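Local coordinates for protein 4-alpha-glucanotransferase (Aquifex aeolicus, PDB 1TZ7) that belongs to the amylomaltase (disproportionating enzyme, or D-enzyme) family, enzymes built on a barrel of eight parallel strands and their surrounding helices, at residues Y314-Y319 with N326-K331; H307-E312 with F357-V362; S265-L270 with E321-N326. All blocks are in the same frame, centred on the assembly; numbering follows the deposited sequence.

Interaction 1 (Y314-Y319 with N326-K331); sequences YWEVPY and NGRWVK
Glu316 OE2 meets Arg328 NH1 at 2.6 Å, a salt bridge that joins two antiparallel strands on one face of their sheet. Glu316 reaches its partner with a fully extended chain, whereas Arg328 bends at chi3 to bring its guanidinium back; the two flat groups stand 69° apart, so this is a single-oxygen grip and not a flush, two-pronged pairing. The other carboxylate oxygen is held as well. Tyr314 OH donates to Glu316 OE1 over 3.0 Å from the anti side, and Lys246 forms a salt bridge with the same oxygen; with both ends engaged, the carboxylate is probably stabilised in its charged form. On this face Val330 lies alongside Tyr314 and sets its CB over the phenol ring, 4.0 Å from the centroid, in a CH-pi contact.

Two indoles occupy the reverse face. Trp315 has CG anti to the backbone N (chi1 -171°), which lays its ring over the backbone of Gly327 and Arg328; CZ2 of Trp315 comes within 3.4 Å of Gly327 C. Because Gly327 carries no side chain, the indole rests directly on the peptide there, and its NE1 is satisfied by Ala324 O. The edge of the Trp315 six-membered ring then points at the face of Trp329 in a T-shaped pair, with planes at 68°, while Trp315 CB sits over the six-membered ring of Trp329.

Between the two faces, the backbones of Tyr314 and Val330 form a hydrogen-bonded pair, Tyr314 N to Val330 O and Val330 N to Tyr314 O, each 2.9 Å; Glu316 and Arg328 form a second such pair. The hairpin thus ends a four-stranded antiparallel sheet: 328-331 is an outermost strand, and 313-318 lies between it and strand 255-259, where Val317 bonds to Val256.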
loop_
_atom_site.group_PDB
_atom_site.type_symbol
_atom_site.label_atom_id
_atom_site.label_comp_id
_atom_site.label_asym_id
_atom_site.label_seq_id
_atom_site.Cartn_x
_atom_site.Cartn_y
_atom_site.Cartn_z
ATOM N N TYR A 314 -15.108 14.077 -2.026
ATOM C CA TYR A 314 -15.267 12.649 -1.769
ATOM C C TYR A 314 -16.731 12.227 -1.819
ATOM O O TYR A 314 -17.631 13.011 -1.506
ATOM C CB TYR A 314 -14.656 12.277 -0.413
ATOM C CG TYR A 314 -15.369 12.875 0.776
ATOM C CD1 TYR A 314 -16.345 12.159 1.458
ATOM C CD2 TYR A 314 -15.058 14.158 1.227
ATOM C CE1 TYR A 314 -16.997 12.699 2.550
ATOM C CE2 TYR A 314 -15.705 14.709 2.318
ATOM C CZ TYR A 314 -16.676 13.974 2.978
ATOM O OH TYR A 314 -17.324 14.512 4.063
ATOM N N TRP A 315 -16.958 10.984 -2.217
ATOM C CA TRP A 315 -18.298 10.442 -2.316
ATOM C C TRP A 315 -18.777 9.973 -0.935
ATOM O O TRP A 315 -18.129 9.151 -0.284
ATOM C CB TRP A 315 -18.322 9.284 -3.317
ATOM C CG TRP A 315 -19.702 8.789 -3.653
ATOM C CD1 TRP A 315 -20.247 7.591 -3.300
ATOM C CD2 TRP A 315 -20.701 9.472 -4.420
ATOM N NE1 TRP A 315 -21.525 7.487 -3.795
ATOM C CE2 TRP A 315 -21.829 8.631 -4.486
ATOM C CE3 TRP A 315 -20.761 10.718 -5.059
ATOM C CZ2 TRP A 315 -22.998 8.991 -5.162
ATOM C CZ3 TRP A 315 -21.930 11.072 -5.731
ATOM C CH2 TRP A 315 -23.025 10.212 -5.775
ATOM N N GLU A 316 -19.909 10.512 -0.505
ATOM C CA GLU A 316 -20.429 10.285 0.837
ATOM C C GLU A 316 -21.851 9.700 0.760
ATOM O O GLU A 316 -22.749 10.329 0.217
ATOM C CB GLU A 316 -20.462 11.611 1.594
ATOM C CG GLU A 316 -20.962 11.517 3.016
ATOM C CD GLU A 316 -21.031 12.872 3.693
ATOM O OE1 GLU A 316 -20.014 13.303 4.280
ATOM O OE2 GLU A 316 -22.099 13.509 3.634
ATOM N N VAL A 317 -22.041 8.497 1.314
ATOM C CA VAL A 317 -23.359 7.833 1.293
ATOM C C VAL A 317 -23.859 7.509 2.730
ATOM O O VAL A 317 -23.087 7.094 3.580
ATOM C CB VAL A 317 -23.332 6.515 0.431
ATOM C CG1 VAL A 317 -22.249 6.591 -0.645
ATOM C CG2 VAL A 317 -23.131 5.283 1.310
ATOM N N PRO A 318 -25.158 7.714 2.975
ATOM C CA PRO A 318 -25.766 7.432 4.296
ATOM C C PRO A 318 -25.559 5.986 4.783
ATOM O O PRO A 318 -25.724 5.029 4.006
ATOM C CB PRO A 318 -27.258 7.692 4.055
ATOM C CG PRO A 318 -27.306 8.609 2.889
ATOM C CD PRO A 318 -26.143 8.250 2.020
ATOM N N TYR A 319 -25.208 5.841 6.063
ATOM C CA TYR A 319 -24.975 4.527 6.662
ATOM C C TYR A 319 -26.272 3.734 6.714
ATOM O O TYR A 319 -27.337 4.285 7.019
ATOM C CB TYR A 319 -24.398 4.682 8.079
ATOM C CG TYR A 319 -24.220 3.368 8.829
ATOM C CD1 TYR A 319 -23.255 2.440 8.433
ATOM C CD2 TYR A 319 -25.012 3.060 9.933
ATOM C CE1 TYR A 319 -23.086 1.239 9.117
ATOM C CE2 TYR A 319 -24.852 1.862 10.623
ATOM C CZ TYR A 319 -23.886 0.956 10.209
ATOM O OH TYR A 319 -23.720 -0.226 10.883
ATOM N N ASN A 326 -27.023 6.256 -3.706
ATOM C CA ASN A 326 -27.673 7.438 -3.128
ATOM C C ASN A 326 -26.708 8.279 -2.287
ATOM O O ASN A 326 -27.032 8.684 -1.171
ATOM C CB ASN A 326 -28.876 7.018 -2.281
ATOM C CG ASN A 326 -30.091 6.701 -3.120
ATOM O OD1 ASN A 326 -31.057 7.458 -3.143
ATOM N ND2 ASN A 326 -30.049 5.575 -3.818
ATOM N N GLY A 327 -25.527 8.542 -2.835
ATOM C CA GLY A 327 -24.553 9.395 -2.177
ATOM C C GLY A 327 -24.516 10.795 -2.764
ATOM O O GLY A 327 -25.421 11.200 -3.497
ATOM N N ARG A 328 -23.463 11.536 -2.437
ATOM C CA ARG A 328 -23.235 12.857 -3.014
ATOM C C ARG A 328 -21.773 13.253 -2.897
ATOM O O ARG A 328 -21.056 12.764 -2.034
ATOM C CB ARG A 328 -24.106 13.901 -2.321
ATOM C CG ARG A 328 -23.943 13.940 -0.797
ATOM C CD ARG A 328 -24.221 15.318 -0.179
ATOM N NE ARG A 328 -24.980 15.206 0.993
ATOM C CZ ARG A 328 -24.569 15.270 2.258
ATOM N NH1 ARG A 328 -23.326 15.586 2.641
ATOM N NH2 ARG A 328 -25.486 15.079 3.159
ATOM N N TRP A 329 -21.337 14.145 -3.770
ATOM C CA TRP A 329 -19.988 14.669 -3.707
ATOM C C TRP A 329 -19.902 15.773 -2.659
ATOM O O TRP A 329 -20.671 16.727 -2.685
ATOM C CB TRP A 329 -19.554 15.197 -5.072
ATOM C CG TRP A 329 -19.232 14.101 -6.061
ATOM C CD1 TRP A 329 -19.944 13.771 -7.184
ATOM C CD2 TRP A 329 -18.123 13.197 -6.013
ATOM N NE1 TRP A 329 -19.341 12.718 -7.833
ATOM C CE2 TRP A 329 -18.221 12.347 -7.136
ATOM C CE3 TRP A 329 -17.049 13.016 -5.131
ATOM C CZ2 TRP A 329 -17.289 11.337 -7.398
ATOM C CZ3 TRP A 329 -16.125 12.009 -5.397
ATOM C CH2 TRP A 329 -16.256 11.186 -6.520
ATOM N N VAL A 330 -18.960 15.625 -1.733
ATOM C CA VAL A 330 -18.743 16.609 -0.683
ATOM C C VAL A 330 -17.322 17.163 -0.774
ATOM O O VAL A 330 -16.349 16.405 -0.766
ATOM C CB VAL A 330 -18.943 15.989 0.712
ATOM C CG1 VAL A 330 -18.744 17.041 1.804
ATOM C CG2 VAL A 330 -20.332 15.351 0.822
ATOM N N LYS A 331 -17.209 18.486 -0.859
ATOM C CA LYS A 331 -15.909 19.142 -1.016
ATOM C C LYS A 331 -15.056 18.956 0.233
ATOM O O LYS A 331 -15.541 19.103 1.350
ATOM C CB LYS A 331 -16.093 20.639 -1.306
ATOM C CG LYS A 331 -16.797 20.939 -2.641
ATOM C CD LYS A 331 -15.856 20.748 -3.830
ATOM C CE LYS A 331 -16.556 21.057 -5.157
ATOM N NZ LYS A 331 -16.206 20.071 -6.224
#

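Interaction 2 (H307-E312 with F357-V362); sequences HFRGFE and FITDEV
Arg309 spreads one face of its guanidinium over the CG2 methyl of Val362, with Arg309 NH2 3.8 Å from that carbon. Bends at chi2 and chi3 (98° and 58°) curl the arginine so that NE and NH1 both turn to one acceptor: Arg309 NE binds Phe357 O at 2.8 Å, and NH1 adds a weak bond to the same carbonyl. The third nitrogen, Arg309 NH2, faces its own segment, where it makes a salt bridge to Glu312 OE2 at 3.3 Å and also bonds Ala313 O. A water finishes the network, accepting from Arg309 NH1, donating to Glu312 OE2 at 2.6 Å and bonding Thr359 OG1. These partners fix the plane of the guanidinium. Glu312 OE1 lies 4.4 Å from Glu361 OE2, an approach of like charges that is probably eased by Lys331, which forms a salt bridge with Glu312.

The two segments follow adjacent strands of the parallel barrel sheet. Residues 307-312, largely a 3-10 turn, come after strand 302-305 and lead into strand 313-318; residues 357-362 come after strand 350-352, with Thr359 as the N-cap of helix 360-368, whose Leu365 and Arg366 pack against Phe308.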
loop_
_atom_site.group_PDB
_atom_site.type_symbol
_atom_site.label_atom_id
_atom_site.label_comp_id
_atom_site.label_asym_id
_atom_site.label_seq_id
_atom_site.Cartn_x
_atom_site.Cartn_y
_atom_site.Cartn_z
ATOM N N HIS A 307 -6.547 7.267 -3.903
ATOM C CA HIS A 307 -7.765 8.049 -4.114
ATOM C C HIS A 307 -7.511 9.560 -3.889
ATOM O O HIS A 307 -8.232 10.222 -3.128
ATOM C CB HIS A 307 -8.898 7.552 -3.199
ATOM C CG HIS A 307 -10.249 8.038 -3.611
ATOM N ND1 HIS A 307 -10.699 7.963 -4.913
ATOM C CD2 HIS A 307 -11.246 8.621 -2.901
ATOM C CE1 HIS A 307 -11.917 8.471 -4.987
ATOM N NE2 HIS A 307 -12.274 8.877 -3.781
ATOM N N PHE A 308 -6.488 10.084 -4.563
ATOM C CA PHE A 308 -6.086 11.484 -4.407
ATOM C C PHE A 308 -7.262 12.454 -4.617
ATOM O O PHE A 308 -7.336 13.483 -3.973
ATOM C CB PHE A 308 -4.958 11.825 -5.388
ATOM C CG PHE A 308 -4.552 13.267 -5.363
ATOM C CD1 PHE A 308 -3.619 13.723 -4.442
ATOM C CD2 PHE A 308 -5.114 14.180 -6.253
ATOM C CE1 PHE A 308 -3.246 15.058 -4.410
ATOM C CE2 PHE A 308 -4.738 15.527 -6.222
ATOM C CZ PHE A 308 -3.806 15.958 -5.302
ATOM N N ARG A 309 -8.172 12.110 -5.522
ATOM C CA ARG A 309 -9.278 13.003 -5.866
ATOM C C ARG A 309 -10.180 13.287 -4.647
ATOM O O ARG A 309 -10.896 14.286 -4.616
ATOM C CB ARG A 309 -10.106 12.413 -7.017
ATOM C CG ARG A 309 -11.042 11.271 -6.606
ATOM C CD ARG A 309 -12.476 11.701 -6.365
ATOM N NE ARG A 309 -13.073 12.333 -7.550
ATOM C CZ ARG A 309 -13.431 13.625 -7.625
ATOM N NH1 ARG A 309 -13.958 14.101 -8.742
ATOM N NH2 ARG A 309 -13.258 14.437 -6.587
ATOM N N GLY A 310 -10.131 12.400 -3.652
ATOM C CA GLY A 310 -10.875 12.586 -2.415
ATOM C C GLY A 310 -10.465 13.823 -1.608
ATOM O O GLY A 310 -11.215 14.281 -0.752
ATOM N N PHE A 311 -9.272 14.354 -1.878
ATOM C CA PHE A 311 -8.799 15.563 -1.196
ATOM C C PHE A 311 -9.460 16.819 -1.778
ATOM O O PHE A 311 -9.493 17.865 -1.136
ATOM C CB PHE A 311 -7.277 15.673 -1.296
ATOM C CG PHE A 311 -6.534 14.592 -0.542
ATOM C CD1 PHE A 311 -5.681 13.723 -1.208
ATOM C CD2 PHE A 311 -6.688 14.450 0.833
ATOM C CE1 PHE A 311 -4.998 12.730 -0.519
ATOM C CE2 PHE A 311 -6.007 13.456 1.522
ATOM C CZ PHE A 311 -5.159 12.598 0.840
ATOM N N GLU A 312 -9.988 16.701 -2.994
ATOM C CA GLU A 312 -10.791 17.772 -3.597
ATOM C C GLU A 312 -12.270 17.595 -3.264
ATOM O O GLU A 312 -12.935 18.537 -2.853
ATOM C CB GLU A 312 -10.599 17.785 -5.121
ATOM C CG GLU A 312 -11.203 19.007 -5.816
ATOM C CD GLU A 312 -12.678 18.822 -6.161
ATOM O OE1 GLU A 312 -13.443 19.813 -6.081
ATOM O OE2 GLU A 312 -13.071 17.690 -6.509
ATOM N N PHE A 357 -12.651 8.903 -11.901
ATOM C CA PHE A 357 -13.427 10.023 -11.360
ATOM C C PHE A 357 -12.593 11.299 -11.286
ATOM O O PHE A 357 -12.681 12.050 -10.319
ATOM C CB PHE A 357 -13.979 9.677 -9.966
ATOM C CG PHE A 357 -14.724 8.377 -9.914
ATOM C CD1 PHE A 357 -16.025 8.287 -10.395
ATOM C CD2 PHE A 357 -14.124 7.235 -9.388
ATOM C CE1 PHE A 357 -16.716 7.082 -10.350
ATOM C CE2 PHE A 357 -14.813 6.030 -9.341
ATOM C CZ PHE A 357 -16.108 5.955 -9.823
ATOM N N ILE A 358 -11.789 11.544 -12.313
ATOM C CA ILE A 358 -10.957 12.739 -12.350
ATOM C C ILE A 358 -11.696 13.894 -13.037
ATOM O O ILE A 358 -12.278 13.725 -14.106
ATOM C CB ILE A 358 -9.596 12.447 -13.058
ATOM C CG1 ILE A 358 -8.656 13.641 -12.912
ATOM C CG2 ILE A 358 -9.805 12.104 -14.544
ATOM C CD1 ILE A 358 -7.197 13.268 -12.944
ATOM N N THR A 359 -11.678 15.060 -12.395
ATOM C CA THR A 359 -12.151 16.297 -13.014
ATOM C C THR A 359 -11.009 17.303 -13.101
ATOM O O THR A 359 -9.914 17.061 -12.585
ATOM C CB THR A 359 -13.299 16.901 -12.194
ATOM O OG1 THR A 359 -12.852 17.178 -10.861
ATOM C CG2 THR A 359 -14.444 15.897 -12.007
ATOM N N ASP A 360 -11.272 18.435 -13.749
ATOM C CA ASP A 360 -10.279 19.501 -13.877
ATOM C C ASP A 360 -9.970 20.149 -12.520
ATOM O O ASP A 360 -8.870 20.627 -12.300
ATOM C CB ASP A 360 -10.766 20.566 -14.866
ATOM C CG ASP A 360 -10.583 20.146 -16.319
ATOM O OD1 ASP A 360 -11.164 20.804 -17.206
ATOM O OD2 ASP A 360 -9.878 19.173 -16.664
ATOM N N GLU A 361 -10.955 20.159 -11.620
ATOM C CA GLU A 361 -10.733 20.611 -10.246
ATOM C C GLU A 361 -9.652 19.781 -9.582
ATOM O O GLU A 361 -8.786 20.318 -8.900
ATOM C CB GLU A 361 -12.015 20.514 -9.428
ATOM C CG GLU A 361 -13.113 21.455 -9.872
ATOM C CD GLU A 361 -14.301 20.723 -10.460
ATOM O OE1 GLU A 361 -14.134 20.060 -11.508
ATOM O OE2 GLU A 361 -15.402 20.808 -9.872
ATOM N N VAL A 362 -9.709 18.464 -9.791
ATOM C CA VAL A 362 -8.721 17.548 -9.224
ATOM C C VAL A 362 -7.357 17.771 -9.848
ATOM O O VAL A 362 -6.352 17.816 -9.146
ATOM C CB VAL A 362 -9.131 16.061 -9.431
ATOM C CG1 VAL A 362 -8.043 15.122 -8.906
ATOM C CG2 VAL A 362 -10.463 15.772 -8.743
HETATM O O HOH W 1 -14.450 17.250 -8.637
#

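Interaction 3 (S265-L270 with E321-N326); sequences SKTGQL and EETAVN
A chi1 of 169° turns Thr267 OG1 away from the backbone nitrogen of its own residue and into the angle between Thr323 and Val325, where it lies 3.2 Å from both Thr323 CB and Val325 CG2. The side chains of Thr323 and Val325 each meet Thr267 at about a right angle. Leu270, with chi1 at -166°, extends toward the 321 end of 321-326: Leu270 CD2 touches two successive carbonyls, at 3.5 Å from Glu321 O and 3.7 Å from Glu322 O, while Leu270 CD1 reaches Ala324 CB at 4.2 Å. Between these two grips the Ala324 methyl sits on the backbone, with CB 3.4 Å from Gln269 O.

Residues 321-326, in the loop between strands 313-318 and 328-331, have some internal order of their own. Val325 N makes a weak bond to Thr323 OG1 at 3.3 Å, the defining link of an ST turn with Ala324 at its middle; the Ala324 CB points toward 265-270. Ala324 O in turn accepts from Trp315 NE1. What results is a hairpin connection that folds back over its own antiparallel sheet to meet the outermost strand at the far side, 269-274.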
loop_
_atom_site.group_PDB
_atom_site.type_symbol
_atom_site.label_atom_id
_atom_site.label_comp_id
_atom_site.label_asym_id
_atom_site.label_seq_id
_atom_site.Cartn_x
_atom_site.Cartn_y
_atom_site.Cartn_z
ATOM N N SER A 265 -18.729 0.213 -13.620
ATOM C CA SER A 265 -19.601 -0.441 -12.643
ATOM C C SER A 265 -21.023 0.099 -12.743
ATOM O O SER A 265 -21.237 1.240 -13.156
ATOM C CB SER A 265 -19.064 -0.230 -11.225
ATOM O OG SER A 265 -19.896 -0.861 -10.266
ATOM N N LYS A 266 -21.992 -0.726 -12.353
ATOM C CA LYS A 266 -23.406 -0.400 -12.539
ATOM C C LYS A 266 -23.938 0.414 -11.361
ATOM O O LYS A 266 -24.677 1.382 -11.547
ATOM C CB LYS A 266 -24.238 -1.684 -12.700
ATOM C CG LYS A 266 -23.653 -2.695 -13.703
ATOM C CD LYS A 266 -22.963 -3.875 -12.989
ATOM C CE LYS A 266 -21.704 -4.331 -13.729
ATOM N NZ LYS A 266 -20.717 -4.966 -12.813
ATOM N N THR A 267 -23.555 0.015 -10.149
ATOM C CA THR A 267 -24.112 0.604 -8.928
ATOM C C THR A 267 -23.005 1.120 -7.985
ATOM O O THR A 267 -23.222 1.268 -6.777
ATOM C CB THR A 267 -25.000 -0.434 -8.190
ATOM O OG1 THR A 267 -25.332 0.044 -6.882
ATOM C CG2 THR A 267 -24.236 -1.740 -7.929
ATOM N N GLY A 268 -21.830 1.393 -8.547
ATOM C CA GLY A 268 -20.724 1.946 -7.779
ATOM C C GLY A 268 -20.121 0.938 -6.819
ATOM O O GLY A 268 -20.470 -0.243 -6.844
ATOM N N GLN A 269 -19.208 1.406 -5.971
ATOM C CA GLN A 269 -18.607 0.560 -4.942
ATOM C C GLN A 269 -18.834 1.155 -3.559
ATOM O O GLN A 269 -18.660 2.357 -3.350
ATOM C CB GLN A 269 -17.099 0.372 -5.190
ATOM C CG GLN A 269 -16.637 0.728 -6.596
ATOM C CD GLN A 269 -15.151 0.482 -6.797
ATOM O OE1 GLN A 269 -14.726 -0.657 -6.981
ATOM N NE2 GLN A 269 -14.359 1.550 -6.759
ATOM N N LEU A 270 -19.225 0.304 -2.620
ATOM C CA LEU A 270 -19.373 0.703 -1.232
ATOM C C LEU A 270 -18.181 0.197 -0.420
ATOM O O LEU A 270 -18.092 -0.991 -0.105
ATOM C CB LEU A 270 -20.679 0.144 -0.662
ATOM C CG LEU A 270 -21.156 0.732 0.664
ATOM C CD1 LEU A 270 -21.547 2.189 0.502
ATOM C CD2 LEU A 270 -22.325 -0.082 1.205
ATOM N N GLU A 321 -27.235 2.126 3.957
ATOM C CA GLU A 321 -27.451 1.909 2.530
ATOM C C GLU A 321 -26.705 0.659 2.067
ATOM O O GLU A 321 -25.591 0.392 2.513
ATOM C CB GLU A 321 -26.984 3.132 1.727
ATOM C CG GLU A 321 -27.620 3.252 0.347
ATOM C CD GLU A 321 -29.053 3.760 0.395
ATOM O OE1 GLU A 321 -29.573 3.986 1.504
ATOM O OE2 GLU A 321 -29.656 3.934 -0.682
ATOM N N GLU A 322 -27.330 -0.102 1.174
ATOM C CA GLU A 322 -26.754 -1.360 0.693
ATOM C C GLU A 322 -25.810 -1.119 -0.481
ATOM O O GLU A 322 -24.879 -1.891 -0.705
ATOM C CB GLU A 322 -27.863 -2.327 0.275
ATOM C CG GLU A 322 -28.730 -2.804 1.427
ATOM C CD GLU A 322 -29.642 -3.947 1.032
ATOM O OE1 GLU A 322 -29.132 -5.064 0.808
ATOM O OE2 GLU A 322 -30.868 -3.729 0.948
ATOM N N THR A 323 -26.062 -0.047 -1.233
ATOM C CA THR A 323 -25.197 0.341 -2.353
ATOM C C THR A 323 -24.751 1.801 -2.218
ATOM O O THR A 323 -25.160 2.504 -1.291
ATOM C CB THR A 323 -25.935 0.148 -3.696
ATOM O OG1 THR A 323 -26.787 1.270 -3.953
ATOM C CG2 THR A 323 -26.899 -1.049 -3.641
ATOM N N ALA A 324 -23.919 2.249 -3.158
ATOM C CA ALA A 324 -23.357 3.602 -3.116
ATOM C C ALA A 324 -24.100 4.557 -4.066
ATOM O O ALA A 324 -23.594 5.624 -4.402
ATOM C CB ALA A 324 -21.875 3.561 -3.465
ATOM N N VAL A 325 -25.300 4.168 -4.484
ATOM C CA VAL A 325 -26.046 4.918 -5.494
ATOM C C VAL A 325 -26.530 6.262 -4.945
ATOM O O VAL A 325 -26.458 7.282 -5.632
ATOM C CB VAL A 325 -27.279 4.102 -6.008
ATOM C CG1 VAL A 325 -28.200 4.982 -6.860
ATOM C CG2 VAL A 325 -26.822 2.893 -6.796
ATOM N N ASN A 326 -27.023 6.256 -3.706
ATOM C CA ASN A 326 -27.673 7.438 -3.128
ATOM C C ASN A 326 -26.708 8.279 -2.287
ATOM O O ASN A 326 -27.032 8.684 -1.171
ATOM C CB ASN A 326 -28.876 7.018 -2.281
ATOM C CG ASN A 326 -30.091 6.701 -3.120
ATOM O OD1 ASN A 326 -31.057 7.458 -3.143
ATOM N ND2 ASN A 326 -30.049 5.575 -3.818
#

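Read from the N terminus, the chain first lays down 265-270, which waits until 321-326 to close interaction 3. Before that closure it passes through 307-312 and 314-319; interaction 1 then closes a short hairpin when 326-331 returns, and interaction 2 closes last, at 357-362. Interaction 1 is therefore nested inside the loop of interaction 2, whereas interaction 3 crosses both, sharing Asn326 with interaction 1. Interaction 1 pairs two strands of the antiparallel sheet, and interaction 3 packs the loop joining them on the start of outermost strand 269-274. Interaction 2 joins the connection from barrel strand 302-305 to the start of helix 360-368; Trp329 and Lys331 of the hairpin touch its Arg309 and Glu312.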